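Local atomic coordinates of beta-lactamase (Chitinophaga pinensis, PDB entry 6N36), a protein that probably hydrolyses the beta-lactam ring of antibiotics with the aid of two bound zinc ions, as metallo-beta-lactamases do. Residues D9-K14 with A84-V89; G38-T43 with I49-G54; R77-T82 with G90-V95; A110-L113 with N118-Y121; P158-G163 with I185-N190. One frame throughout, in Å; residues are numbered along the deposited sequence.

Contact 1. Residues D9-K14 with A84-V89; sequences DLYVDK and AHYDHV. With ZN (zinc ion), chain B; ZN (zinc ion), chain C.
Tyr86 and Tyr11 meet through a single short hydrogen bond: the Tyr86 hydroxyl OH donates to the backbone O of Tyr11 at 2.6 Å. The angle C=O...OH is 137° and the donor lies in the carbonyl plane, so a lone pair of the oxygen is used; the same oxygen lies in the plane of the Tyr86 ring, at its edge. The two tyrosine side chains cross at about a right angle. This is the close part of the contact. With chi1 at 75°, Tyr86 CG stands between its backbone N and carbonyl carbon, and the ring reaches out from the 84-89 turn toward the N-terminal segment. Over one ring face the packing is looser, with Leu10 CD1 4.2 Å from Tyr86 CD2, and on the outer side Tyr11 and Val12 are solvent-exposed. On the inner side of the turn the neighbours of Tyr86 are buried at the metals. His85 ND1 binds one zinc at 2.1 Å, while Asp87 OD2 and His88 NE2 bind the other, each at 2.1 Å. Tyr86 thus fills the variable place before the aspartate in His83-Ala84-His85-Tyr86-Asp87-His88, the HxHxDH zinc-binding motif of the metallo-beta-lactamase superfamily.

Contact 2. Residues G38-T43 with I49-G54; sequences GMFLIT and ILINTG
Gly38 opens the contact with its carbonyl O, which accepts a weak hydrogen bond from Asn52 ND2 at 3.4 Å and a further one from a water that also donates to Thr53 O. The other end of that amide, Asn52 OD1, is held by Thr81 OG1 and Thr82 N, which fixes how the amide is turned. Met39 follows, its side chain running alongside residues 52-54. Its chain bends at chi3 (-144°) and brings CE to 3.5 Å from Gly54 CA, tighter than usual for two carbons and against a residue without a side chain. At Phe40 the regular pairing begins. Phe40 N donates to Ile51 O at 3.0 Å, and Ile51 N returns a straighter bond to Phe40 O at 2.8 Å (N-H...O 172°), so the two form an antiparallel hydrogen-bonded pair. Leu41 and Leu50 make the non-hydrogen-bonded pair that follows, their side chains on the opposite face of the sheet from Phe40 and Ile51. Ile42 then pairs with Ile49 through bonds in both directions, Ile42 N to Ile49 O measuring 2.8 Å. On the face shared with Phe40 and Ile51, Ile42 CG2 touches Ile49 CD1 at 3.8 Å, the two side chains meeting obliquely. The axes of strand segments 40-42 and 49-51 come within 4.8 Å, their directions 162° apart, as in an antiparallel hairpin. Strand 40-42 has strand 29-31 as its other neighbour, and strand 48-51 has 76-80; Met39 and Leu41 pack on helix 58-69, whereas Ile42 and Ile49 face strand 150-156 of the second sheet.

Contact 3. Residues R77-T82 with G90-V95; sequences RILLTT and GAMAAV
A beta-alpha-beta crossover contains this contact: strand 76-80 leads through the zinc-binding turn to helix 92-99, and the chain re-enters the same sheet as the parallel neighbour strand 102-106. The 77-82 and 90-95 segments are therefore the strand end and the helix start of one unit, and the helix packs on one face of the sheet. No hydrogen bond joins the segments; the contact is side-chain packing, mostly apolar. Leu79 and Met92 are the central pair, with their CA atoms 8.0 Å apart and their side chains sliding past each other in opposite directions. Met92 SD lies against the base of the leucine, 3.8 Å from Leu79 CB, and also touches one of its branches, at 3.9 Å from Leu79 CD1. The second branch serves the next turn of the helix: Leu79 CD2 meets Val95 CG1 at 3.8 Å, so one leucine spans two helical residues. Leu80, next in the strand, is directed away from the helix at its CB and touches Ile145 of strand 144-147 in the other sheet. Thr81 turns back toward the helix, but its hydroxyl OG1 is engaged by Asn52 OD1. Both contact surfaces are buried, and strand 102-106 extends them through Met103, which touches Leu79 and Met92 alike. The Met92 side chain starts with CG anti to the backbone N (chi1 -166°) and then bends twice, at chi2 67° and chi3 76°. This folding turns the terminal methyl back onto the strand, where Met92 CE rests 3.5 Å from the backbone O of Leu80.

Contact 4. Residues A110-L113 with N118-Y121; sequences AALL and NSDY
The peptide joining Ser119 to Asp120 is the flat group that meets Leu112: methyl CD1 of Leu112 sits over one face of it, almost straight above Asp120 N at 3.5 Å. The carboxylate of Asp120 is approached less squarely. Leu112 CD2 comes within 4.1 Å of Asp120 OD2 from a direction tilted about 30° out of the carboxylate plane, while OD1 receives the backbone N-H groups of Val122 and Met123. Thus the two leucine methyls divide the work, one on the peptide and one on the acid, and CD1 also lies 4.0 Å from Asp120 CB. The leucine reaches across because CG is anti to its backbone N (chi1 -177°), extending the branches from helix 110-114 toward the loop. Beside it, Ser119 OG touches Leu112 CD1 at 3.5 Å; its hydrogen-bonding partner is Asp115 OD2, a residue just past the helix segment. No hydrogen bond crosses between the segments. The chemistry therefore implies van der Waals packing of an aliphatic side chain beside polar groups, of which Ser119 OG and Asp120 OD1 find their partners close by in the chain. Asp120 lies beside His85, its side chain about 7 Å from a zinc; the leucine methyls pack against it without supplying a polar partner.

Contact 5. Residues P158-G163 with I185-N190; sequences PGHTPG and IPSILN. With ZN (zinc ion), chain C.
His160 and Ser187 meet at the edge of the imidazole ring, whose two nitrogens have separate tasks. NE2 binds a zinc ion at 2.1 Å. ND1 donates to the backbone O of Ser187 at 3.0 Å, with an N-H...O angle of 168°. The acceptor lies almost in the ring plane, so the bond follows the N-H closely; seen from the carbonyl, however, the donor stands 43° above its plane and does not use a lone pair. Ser187 OG is equally near, 3.0 Å from His160 ND1, but its poor angle rules out a hydrogen bond. With the metal on one nitrogen and the carbonyl on the other, the ring's rotation is fixed; the acceptor would probably also make the imidazole a stronger zinc donor. The next shell positions these groups. CG of His160 lies anti to the backbone N (chi1 -175°), which carries the ring toward the 185-190 loop. Ser187 O also accepts from Tyr207 OH of helix 203-215, and an inverse gamma turn centred on Pro186 leads into Ser187. Pro186 itself packs on Leu211 and Met214 of that helix. His83 and His85 complete the protein ligands of the zinc, with three waters at 2.0 to 2.4 Å: this is the three-histidine site of the dinuclear metallo-beta-lactamase centre, with a carbonyl as second-shell partner.

How the contacts relate
From the N terminus, contact 1 closes a long loop when the metal-binding turn 84-89 comes back to residues 9-14. Contact 2, a local hairpin, falls wholly within that loop. Contact 3 crosses contact 1, since 77-82 precede the turn and 90-95 follow it. Contacts 4 and 5 then close in series farther along. Adjacent strands join contacts 2 and 3, with Asn52 N 2.9 Å from Leu80 O, and His88 O lies 2.9 Å from Thr53 N between contacts 1 and 2. Tyr121 OH reaches Gly159 O at 2.7 Å, linking contact 4 to contact 5. Contacts 1 and 5 share one zinc, so loops at strand ends of both sheets meet at the metal centre.

Contact 1. Residues D9-K14 with A84-V89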
# COMPACT_ATOMS: atom_id res chain seq x y z
N ASP A 9 -11.34 -11.81 16.71
CA ASP A 9 -10.69 -10.92 17.70
C ASP A 9 -9.35 -10.45 17.15
O ASP A 9 -8.40 -10.29 17.95
CB ASP A 9 -10.49 -11.70 19.01
CG ASP A 9 -10.85 -10.90 20.24
OD1 ASP A 9 -10.18 -9.87 20.47
OD2 ASP A 9 -11.80 -11.31 20.94
N LEU A 10 -9.24 -10.29 15.82
CA LEU A 10 -8.02 -9.68 15.23
C LEU A 10 -7.81 -8.29 15.82
O LEU A 10 -8.79 -7.53 15.94
CB LEU A 10 -8.17 -9.58 13.71
CG LEU A 10 -7.90 -10.87 12.93
CD1 LEU A 10 -8.25 -10.67 11.46
CD2 LEU A 10 -6.46 -11.29 13.11
N TYR A 11 -6.57 -7.93 16.07
CA TYR A 11 -6.23 -6.57 16.54
C TYR A 11 -6.56 -5.53 15.47
O TYR A 11 -6.13 -5.68 14.34
CB TYR A 11 -4.76 -6.46 16.89
CG TYR A 11 -4.29 -5.06 17.12
CD1 TYR A 11 -4.69 -4.37 18.25
CD2 TYR A 11 -3.45 -4.41 16.23
CE1 TYR A 11 -4.25 -3.08 18.50
CE2 TYR A 11 -3.01 -3.12 16.46
CZ TYR A 11 -3.41 -2.46 17.61
OH TYR A 11 -2.97 -1.19 17.86
N VAL A 12 -7.26 -4.48 15.88
CA VAL A 12 -7.51 -3.28 15.04
C VAL A 12 -7.15 -2.04 15.86
O VAL A 12 -7.83 -1.80 16.88
CB VAL A 12 -8.94 -3.25 14.48
CG1 VAL A 12 -9.21 -2.04 13.61
CG2 VAL A 12 -9.26 -4.52 13.71
N ASP A 13 -6.16 -1.27 15.46
CA ASP A 13 -5.75 0.02 16.07
C ASP A 13 -6.92 1.00 15.90
O ASP A 13 -7.43 1.10 14.78
CB ASP A 13 -4.47 0.51 15.42
CG ASP A 13 -3.83 1.80 15.93
OD1 ASP A 13 -4.53 2.73 16.21
OD2 ASP A 13 -2.57 1.89 15.95
N LYS A 14 -7.28 1.77 16.91
CA LYS A 14 -8.43 2.71 16.74
C LYS A 14 -8.17 3.63 15.53
O LYS A 14 -9.16 3.99 14.81
CB LYS A 14 -8.65 3.48 18.03
CG LYS A 14 -7.61 4.57 18.30
CD LYS A 14 -7.88 5.39 19.59
CE LYS A 14 -6.82 5.10 20.63
NZ LYS A 14 -5.44 5.35 20.15
N ALA A 84 0.32 -7.92 1.36
CA ALA A 84 -0.88 -8.71 1.74
C ALA A 84 -0.92 -9.01 3.24
O ALA A 84 -0.83 -10.20 3.63
CB ALA A 84 -0.95 -9.97 0.93
N HIS A 85 -0.99 -7.97 4.06
CA HIS A 85 -1.37 -8.06 5.48
C HIS A 85 -2.82 -7.59 5.63
O HIS A 85 -3.29 -6.74 4.85
CB HIS A 85 -0.44 -7.23 6.37
CG HIS A 85 0.88 -7.87 6.69
ND1 HIS A 85 1.98 -7.15 7.16
CD2 HIS A 85 1.28 -9.15 6.57
CE1 HIS A 85 2.98 -7.98 7.37
NE2 HIS A 85 2.57 -9.21 7.03
N TYR A 86 -3.49 -8.07 6.67
CA TYR A 86 -4.94 -7.86 6.83
C TYR A 86 -5.32 -6.37 6.97
O TYR A 86 -6.52 -6.06 6.76
CB TYR A 86 -5.47 -8.69 7.99
CG TYR A 86 -5.12 -8.17 9.36
CD1 TYR A 86 -3.92 -8.51 9.97
CD2 TYR A 86 -6.02 -7.40 10.09
CE1 TYR A 86 -3.61 -8.10 11.25
CE2 TYR A 86 -5.75 -7.02 11.39
CZ TYR A 86 -4.54 -7.37 11.97
OH TYR A 86 -4.23 -6.98 13.23
N ASP A 87 -4.43 -5.50 7.40
CA ASP A 87 -4.73 -4.04 7.51
C ASP A 87 -4.70 -3.35 6.15
O ASP A 87 -5.13 -2.18 6.06
CB ASP A 87 -3.83 -3.36 8.54
CG ASP A 87 -2.34 -3.49 8.30
OD1 ASP A 87 -1.93 -4.55 7.69
OD2 ASP A 87 -1.58 -2.57 8.75
N HIS A 88 -4.23 -4.00 5.07
CA HIS A 88 -4.18 -3.43 3.71
C HIS A 88 -5.01 -4.21 2.71
O HIS A 88 -5.25 -3.66 1.60
CB HIS A 88 -2.73 -3.28 3.21
CG HIS A 88 -1.91 -2.56 4.24
ND1 HIS A 88 -2.12 -1.22 4.55
CD2 HIS A 88 -0.98 -3.03 5.10
CE1 HIS A 88 -1.31 -0.92 5.58
NE2 HIS A 88 -0.58 -2.03 5.89
N VAL A 89 -5.42 -5.45 3.04
CA VAL A 89 -6.29 -6.26 2.14
C VAL A 89 -7.51 -6.82 2.87
O VAL A 89 -8.19 -7.67 2.30
CB VAL A 89 -5.51 -7.38 1.44
CG1 VAL A 89 -4.44 -6.82 0.52
CG2 VAL A 89 -4.96 -8.42 2.41
ZN ZN B . 0.29 -2.22 7.83
ZN ZN C . 2.23 -5.07 7.38
O HOH W 1 0.41 -4.81 8.24
O HOH W 2 2.24 -2.67 7.58
O HOH W 3 2.70 -5.21 9.58

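Contact 2. Residues G38-T43 with I49-G54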
# COMPACT_ATOMS: atom_id res chain seq x y z
N GLY A 38 -3.60 4.14 4.66
CA GLY A 38 -3.54 4.79 3.35
C GLY A 38 -4.23 3.92 2.31
O GLY A 38 -3.88 2.75 2.14
N MET A 39 -5.19 4.50 1.61
CA MET A 39 -5.98 3.88 0.52
C MET A 39 -6.03 4.96 -0.52
O MET A 39 -6.34 6.10 -0.18
CB MET A 39 -7.39 3.48 0.92
CG MET A 39 -7.38 2.56 2.11
SD MET A 39 -9.01 2.27 2.79
CE MET A 39 -8.54 2.19 4.53
N PHE A 40 -5.59 4.63 -1.72
CA PHE A 40 -5.33 5.63 -2.76
C PHE A 40 -6.18 5.31 -3.97
O PHE A 40 -6.27 4.16 -4.40
CB PHE A 40 -3.84 5.64 -3.08
CG PHE A 40 -3.00 5.80 -1.84
CD1 PHE A 40 -2.82 7.05 -1.29
CD2 PHE A 40 -2.43 4.70 -1.23
CE1 PHE A 40 -2.03 7.20 -0.15
CE2 PHE A 40 -1.66 4.86 -0.10
CZ PHE A 40 -1.52 6.10 0.46
N LEU A 41 -6.81 6.35 -4.51
CA LEU A 41 -7.71 6.22 -5.68
C LEU A 41 -7.11 6.99 -6.83
O LEU A 41 -6.81 8.19 -6.66
CB LEU A 41 -9.10 6.77 -5.34
CG LEU A 41 -10.11 6.67 -6.47
CD1 LEU A 41 -10.56 5.25 -6.69
CD2 LEU A 41 -11.27 7.63 -6.16
N ILE A 42 -6.88 6.34 -7.97
CA ILE A 42 -6.41 7.00 -9.21
C ILE A 42 -7.57 6.93 -10.19
O ILE A 42 -8.02 5.85 -10.52
CB ILE A 42 -5.19 6.29 -9.74
CG1 ILE A 42 -4.04 6.33 -8.75
CG2 ILE A 42 -4.80 6.88 -11.11
CD1 ILE A 42 -2.97 5.41 -9.10
N THR A 43 -8.05 8.08 -10.62
CA THR A 43 -9.27 8.17 -11.45
C THR A 43 -8.86 8.31 -12.91
O THR A 43 -7.91 9.04 -13.19
CB THR A 43 -10.17 9.30 -11.02
OG1 THR A 43 -9.48 10.58 -11.10
CG2 THR A 43 -10.68 9.07 -9.61
N ILE A 49 -8.36 2.98 -10.38
CA ILE A 49 -7.41 2.06 -9.71
C ILE A 49 -7.53 2.37 -8.21
O ILE A 49 -7.37 3.54 -7.78
CB ILE A 49 -5.99 2.20 -10.23
CG1 ILE A 49 -5.90 2.11 -11.77
CG2 ILE A 49 -5.08 1.20 -9.53
CD1 ILE A 49 -5.77 3.45 -12.43
N LEU A 50 -7.67 1.31 -7.40
CA LEU A 50 -7.61 1.42 -5.91
C LEU A 50 -6.35 0.73 -5.42
O LEU A 50 -6.14 -0.44 -5.78
CB LEU A 50 -8.82 0.74 -5.30
CG LEU A 50 -8.81 0.70 -3.77
CD1 LEU A 50 -8.97 2.08 -3.19
CD2 LEU A 50 -9.87 -0.28 -3.26
N ILE A 51 -5.53 1.45 -4.65
CA ILE A 51 -4.38 0.85 -3.96
C ILE A 51 -4.74 0.74 -2.47
O ILE A 51 -4.83 1.76 -1.81
CB ILE A 51 -3.10 1.66 -4.17
CG1 ILE A 51 -2.77 1.86 -5.66
CG2 ILE A 51 -1.97 0.97 -3.43
CD1 ILE A 51 -1.62 2.83 -5.90
N ASN A 52 -4.88 -0.50 -2.03
CA ASN A 52 -5.15 -0.93 -0.64
C ASN A 52 -6.59 -0.74 -0.22
O ASN A 52 -7.30 0.18 -0.67
CB ASN A 52 -4.27 -0.24 0.40
CG ASN A 52 -2.81 -0.63 0.31
OD1 ASN A 52 -2.46 -1.68 -0.26
ND2 ASN A 52 -1.93 0.22 0.87
N THR A 53 -7.01 -1.62 0.66
CA THR A 53 -8.17 -1.40 1.58
C THR A 53 -7.63 -1.11 2.96
O THR A 53 -6.44 -0.90 3.14
CB THR A 53 -9.19 -2.54 1.53
OG1 THR A 53 -8.66 -3.66 2.25
CG2 THR A 53 -9.62 -2.94 0.14
N GLY A 54 -8.52 -1.03 3.95
CA GLY A 54 -8.12 -1.16 5.34
C GLY A 54 -8.46 -2.55 5.86
O GLY A 54 -8.39 -3.52 5.15
O HOH W 4 -4.17 0.54 3.89

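Contact 3. Residues R77-T82 with G90-V95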
# COMPACT_ATOMS: atom_id res chain seq x y z
N ARG A 77 -11.85 -0.43 -11.50
CA ARG A 77 -11.57 -1.51 -12.47
C ARG A 77 -10.36 -2.36 -12.07
O ARG A 77 -10.29 -3.50 -12.54
CB ARG A 77 -11.32 -0.94 -13.86
CG ARG A 77 -12.56 -0.31 -14.51
CD ARG A 77 -13.60 -1.31 -14.99
NE ARG A 77 -14.78 -0.56 -15.45
CZ ARG A 77 -15.84 -0.30 -14.67
NH1 ARG A 77 -15.91 -0.77 -13.43
NH2 ARG A 77 -16.83 0.47 -15.14
N ILE A 78 -9.42 -1.79 -11.33
CA ILE A 78 -8.16 -2.48 -10.94
C ILE A 78 -7.99 -2.34 -9.44
O ILE A 78 -8.07 -1.22 -8.93
CB ILE A 78 -6.98 -1.92 -11.72
CG1 ILE A 78 -7.22 -2.07 -13.23
CG2 ILE A 78 -5.70 -2.60 -11.24
CD1 ILE A 78 -6.12 -1.51 -14.07
N LEU A 79 -7.61 -3.44 -8.81
CA LEU A 79 -7.25 -3.48 -7.38
C LEU A 79 -5.77 -3.83 -7.25
O LEU A 79 -5.32 -4.80 -7.87
CB LEU A 79 -8.07 -4.55 -6.66
CG LEU A 79 -9.58 -4.45 -6.80
CD1 LEU A 79 -10.28 -5.58 -6.09
CD2 LEU A 79 -10.07 -3.16 -6.29
N LEU A 80 -5.06 -3.04 -6.46
CA LEU A 80 -3.65 -3.24 -6.12
C LEU A 80 -3.49 -3.18 -4.61
O LEU A 80 -4.36 -2.64 -3.89
CB LEU A 80 -2.81 -2.13 -6.74
CG LEU A 80 -2.87 -1.96 -8.24
CD1 LEU A 80 -2.06 -0.75 -8.66
CD2 LEU A 80 -2.38 -3.21 -8.91
N THR A 81 -2.40 -3.75 -4.11
CA THR A 81 -2.01 -3.63 -2.70
C THR A 81 -0.50 -3.42 -2.60
O THR A 81 0.24 -3.95 -3.44
CB THR A 81 -2.46 -4.84 -1.87
OG1 THR A 81 -2.18 -4.57 -0.50
CG2 THR A 81 -1.77 -6.12 -2.30
N THR A 82 -0.11 -2.71 -1.57
CA THR A 82 1.31 -2.59 -1.22
C THR A 82 1.87 -3.85 -0.55
O THR A 82 3.06 -4.15 -0.71
CB THR A 82 1.59 -1.34 -0.40
OG1 THR A 82 0.80 -1.34 0.79
CG2 THR A 82 1.33 -0.07 -1.18
N GLY A 90 -7.81 -6.35 4.08
CA GLY A 90 -8.89 -6.93 4.89
C GLY A 90 -10.25 -6.82 4.22
O GLY A 90 -11.11 -7.67 4.51
N ALA A 91 -10.47 -5.80 3.38
CA ALA A 91 -11.77 -5.67 2.68
C ALA A 91 -11.62 -5.96 1.19
O ALA A 91 -12.53 -5.62 0.41
CB ALA A 91 -12.36 -4.30 2.91
N MET A 92 -10.49 -6.50 0.75
CA MET A 92 -10.21 -6.63 -0.70
C MET A 92 -11.18 -7.61 -1.35
O MET A 92 -11.68 -7.31 -2.45
CB MET A 92 -8.76 -7.07 -0.92
CG MET A 92 -8.32 -6.89 -2.32
SD MET A 92 -8.20 -5.14 -2.87
CE MET A 92 -6.69 -4.52 -2.11
N ALA A 93 -11.47 -8.74 -0.72
CA ALA A 93 -12.46 -9.70 -1.26
C ALA A 93 -13.82 -9.02 -1.41
O ALA A 93 -14.49 -9.25 -2.47
CB ALA A 93 -12.57 -10.94 -0.41
N ALA A 94 -14.24 -8.25 -0.42
CA ALA A 94 -15.55 -7.55 -0.44
C ALA A 94 -15.55 -6.58 -1.62
O ALA A 94 -16.53 -6.51 -2.38
CB ALA A 94 -15.86 -6.86 0.86
N VAL A 95 -14.49 -5.79 -1.75
CA VAL A 95 -14.44 -4.79 -2.85
C VAL A 95 -14.49 -5.53 -4.19
O VAL A 95 -15.27 -5.10 -5.07
CB VAL A 95 -13.19 -3.88 -2.77
CG1 VAL A 95 -13.09 -3.04 -4.02
CG2 VAL A 95 -13.23 -3.03 -1.53

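Contact 4. Residues A110-L113 with N118-Y121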
# COMPACT_ATOMS: atom_id res chain seq x y z
N ALA A 110 1.04 -13.64 -4.20
CA ALA A 110 -0.22 -14.21 -4.73
C ALA A 110 -0.73 -15.36 -3.85
O ALA A 110 -1.94 -15.43 -3.56
CB ALA A 110 -0.01 -14.66 -6.15
N ALA A 111 0.15 -16.28 -3.42
CA ALA A 111 -0.30 -17.42 -2.59
C ALA A 111 -0.81 -16.92 -1.24
O ALA A 111 -1.88 -17.35 -0.80
CB ALA A 111 0.79 -18.43 -2.43
N LEU A 112 -0.13 -15.93 -0.68
CA LEU A 112 -0.55 -15.36 0.63
C LEU A 112 -1.92 -14.72 0.50
O LEU A 112 -2.78 -14.88 1.35
CB LEU A 112 0.53 -14.37 1.05
CG LEU A 112 0.34 -13.71 2.42
CD1 LEU A 112 0.36 -14.75 3.52
CD2 LEU A 112 1.45 -12.68 2.66
N LEU A 113 -2.14 -13.93 -0.53
CA LEU A 113 -3.46 -13.29 -0.75
C LEU A 113 -4.54 -14.35 -0.97
O LEU A 113 -5.63 -14.20 -0.50
CB LEU A 113 -3.31 -12.35 -1.95
CG LEU A 113 -4.51 -11.44 -2.18
CD1 LEU A 113 -4.72 -10.48 -1.00
CD2 LEU A 113 -4.33 -10.72 -3.48
N ASN A 118 -2.93 -17.33 5.84
CA ASN A 118 -2.58 -18.50 6.68
C ASN A 118 -1.10 -18.91 6.46
O ASN A 118 -0.53 -19.47 7.40
CB ASN A 118 -3.56 -19.64 6.41
CG ASN A 118 -3.27 -20.83 7.29
OD1 ASN A 118 -3.23 -20.72 8.53
ND2 ASN A 118 -3.02 -21.95 6.63
N SER A 119 -0.49 -18.55 5.34
CA SER A 119 0.96 -18.83 5.06
C SER A 119 1.87 -17.68 5.50
O SER A 119 3.06 -17.75 5.19
CB SER A 119 1.16 -19.18 3.62
OG SER A 119 0.70 -18.19 2.73
N ASP A 120 1.38 -16.69 6.26
CA ASP A 120 2.21 -15.53 6.63
C ASP A 120 3.43 -15.98 7.44
O ASP A 120 3.31 -16.76 8.41
CB ASP A 120 1.41 -14.52 7.42
CG ASP A 120 2.16 -13.21 7.58
OD1 ASP A 120 2.99 -13.10 8.53
OD2 ASP A 120 1.99 -12.35 6.69
N TYR A 121 4.62 -15.50 7.09
CA TYR A 121 5.86 -16.04 7.72
C TYR A 121 5.99 -15.66 9.18
O TYR A 121 6.77 -16.32 9.89
CB TYR A 121 7.10 -15.64 6.93
CG TYR A 121 7.58 -14.21 7.06
CD1 TYR A 121 7.10 -13.19 6.28
CD2 TYR A 121 8.62 -13.90 7.92
CE1 TYR A 121 7.62 -11.90 6.34
CE2 TYR A 121 9.15 -12.63 8.01
CZ TYR A 121 8.66 -11.61 7.21
OH TYR A 121 9.24 -10.35 7.29

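Contact 5. Residues P158-G163 with I185-N190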
# COMPACT_ATOMS: atom_id res chain seq x y z
N PRO A 158 10.65 -6.42 -1.38
CA PRO A 158 10.32 -7.53 -0.49
C PRO A 158 10.90 -7.35 0.92
O PRO A 158 11.85 -6.54 1.15
CB PRO A 158 10.94 -8.72 -1.14
CG PRO A 158 12.10 -8.14 -1.91
CD PRO A 158 11.52 -6.85 -2.49
N GLY A 159 10.34 -8.11 1.84
CA GLY A 159 10.83 -8.25 3.22
C GLY A 159 9.66 -8.19 4.18
O GLY A 159 9.34 -9.21 4.82
N HIS A 160 9.01 -7.07 4.25
CA HIS A 160 7.84 -6.92 5.17
C HIS A 160 6.81 -8.02 4.84
O HIS A 160 6.30 -8.68 5.74
CB HIS A 160 7.27 -5.51 5.00
CG HIS A 160 6.19 -5.26 5.95
ND1 HIS A 160 6.44 -4.82 7.23
CD2 HIS A 160 4.86 -5.42 5.83
CE1 HIS A 160 5.29 -4.75 7.87
NE2 HIS A 160 4.32 -5.10 7.06
N THR A 161 6.61 -8.33 3.55
CA THR A 161 6.09 -9.59 3.05
C THR A 161 6.95 -9.96 1.85
O THR A 161 7.62 -9.09 1.30
CB THR A 161 4.63 -9.58 2.58
OG1 THR A 161 4.51 -8.65 1.51
CG2 THR A 161 3.70 -9.15 3.69
N PRO A 162 6.96 -11.23 1.44
CA PRO A 162 7.76 -11.59 0.26
C PRO A 162 7.37 -10.74 -0.95
O PRO A 162 8.26 -10.49 -1.84
CB PRO A 162 7.45 -13.07 0.09
CG PRO A 162 7.24 -13.53 1.50
CD PRO A 162 6.40 -12.43 2.10
N GLY A 163 6.08 -10.43 -1.09
CA GLY A 163 5.57 -9.69 -2.27
C GLY A 163 5.32 -8.22 -2.00
O GLY A 163 4.65 -7.54 -2.85
N ILE A 185 7.12 0.85 3.10
CA ILE A 185 8.30 1.10 3.96
C ILE A 185 8.72 -0.24 4.52
O ILE A 185 7.90 -1.07 4.91
CB ILE A 185 7.94 2.12 5.06
CG1 ILE A 185 7.67 3.51 4.46
CG2 ILE A 185 9.03 2.18 6.14
CD1 ILE A 185 8.75 4.11 3.61
N PRO A 186 10.03 -0.55 4.50
CA PRO A 186 10.53 -1.86 4.91
C PRO A 186 10.64 -2.01 6.43
O PRO A 186 11.71 -2.24 6.97
CB PRO A 186 11.87 -1.94 4.20
CG PRO A 186 12.34 -0.52 4.20
CD PRO A 186 11.09 0.27 3.87
N SER A 187 9.52 -1.88 7.11
CA SER A 187 9.45 -2.13 8.56
C SER A 187 9.66 -3.61 8.87
O SER A 187 9.26 -4.46 8.11
CB SER A 187 8.19 -1.57 9.15
OG SER A 187 7.07 -2.22 8.62
N ILE A 188 10.34 -3.89 9.96
CA ILE A 188 10.71 -5.24 10.44
C ILE A 188 9.92 -5.52 11.71
O ILE A 188 10.09 -4.74 12.68
CB ILE A 188 12.23 -5.28 10.68
CG1 ILE A 188 13.00 -4.87 9.43
CG2 ILE A 188 12.60 -6.70 11.10
CD1 ILE A 188 14.50 -4.56 9.68
N LEU A 189 9.16 -6.61 11.75
CA LEU A 189 8.37 -6.97 12.94
C LEU A 189 9.32 -7.56 13.98
O LEU A 189 10.44 -8.06 13.66
CB LEU A 189 7.27 -7.98 12.58
CG LEU A 189 6.16 -7.42 11.68
CD1 LEU A 189 5.08 -8.47 11.48
CD2 LEU A 189 5.60 -6.17 12.26
N ASN A 190 8.89 -7.49 15.24
CA ASN A 190 9.71 -8.02 16.34
C ASN A 190 10.09 -9.49 16.13
O ASN A 190 11.20 -9.85 16.50
CB ASN A 190 8.92 -7.84 17.63
CG ASN A 190 9.69 -8.23 18.86
OD1 ASN A 190 10.89 -7.95 18.91
ND2 ASN A 190 9.01 -8.72 19.91
ZN ZN C . 2.23 -5.07 7.38
O HOH W 2 2.24 -2.67 7.58
O HOH W 1 0.41 -4.81 8.24
O HOH W 3 2.70 -5.21 9.58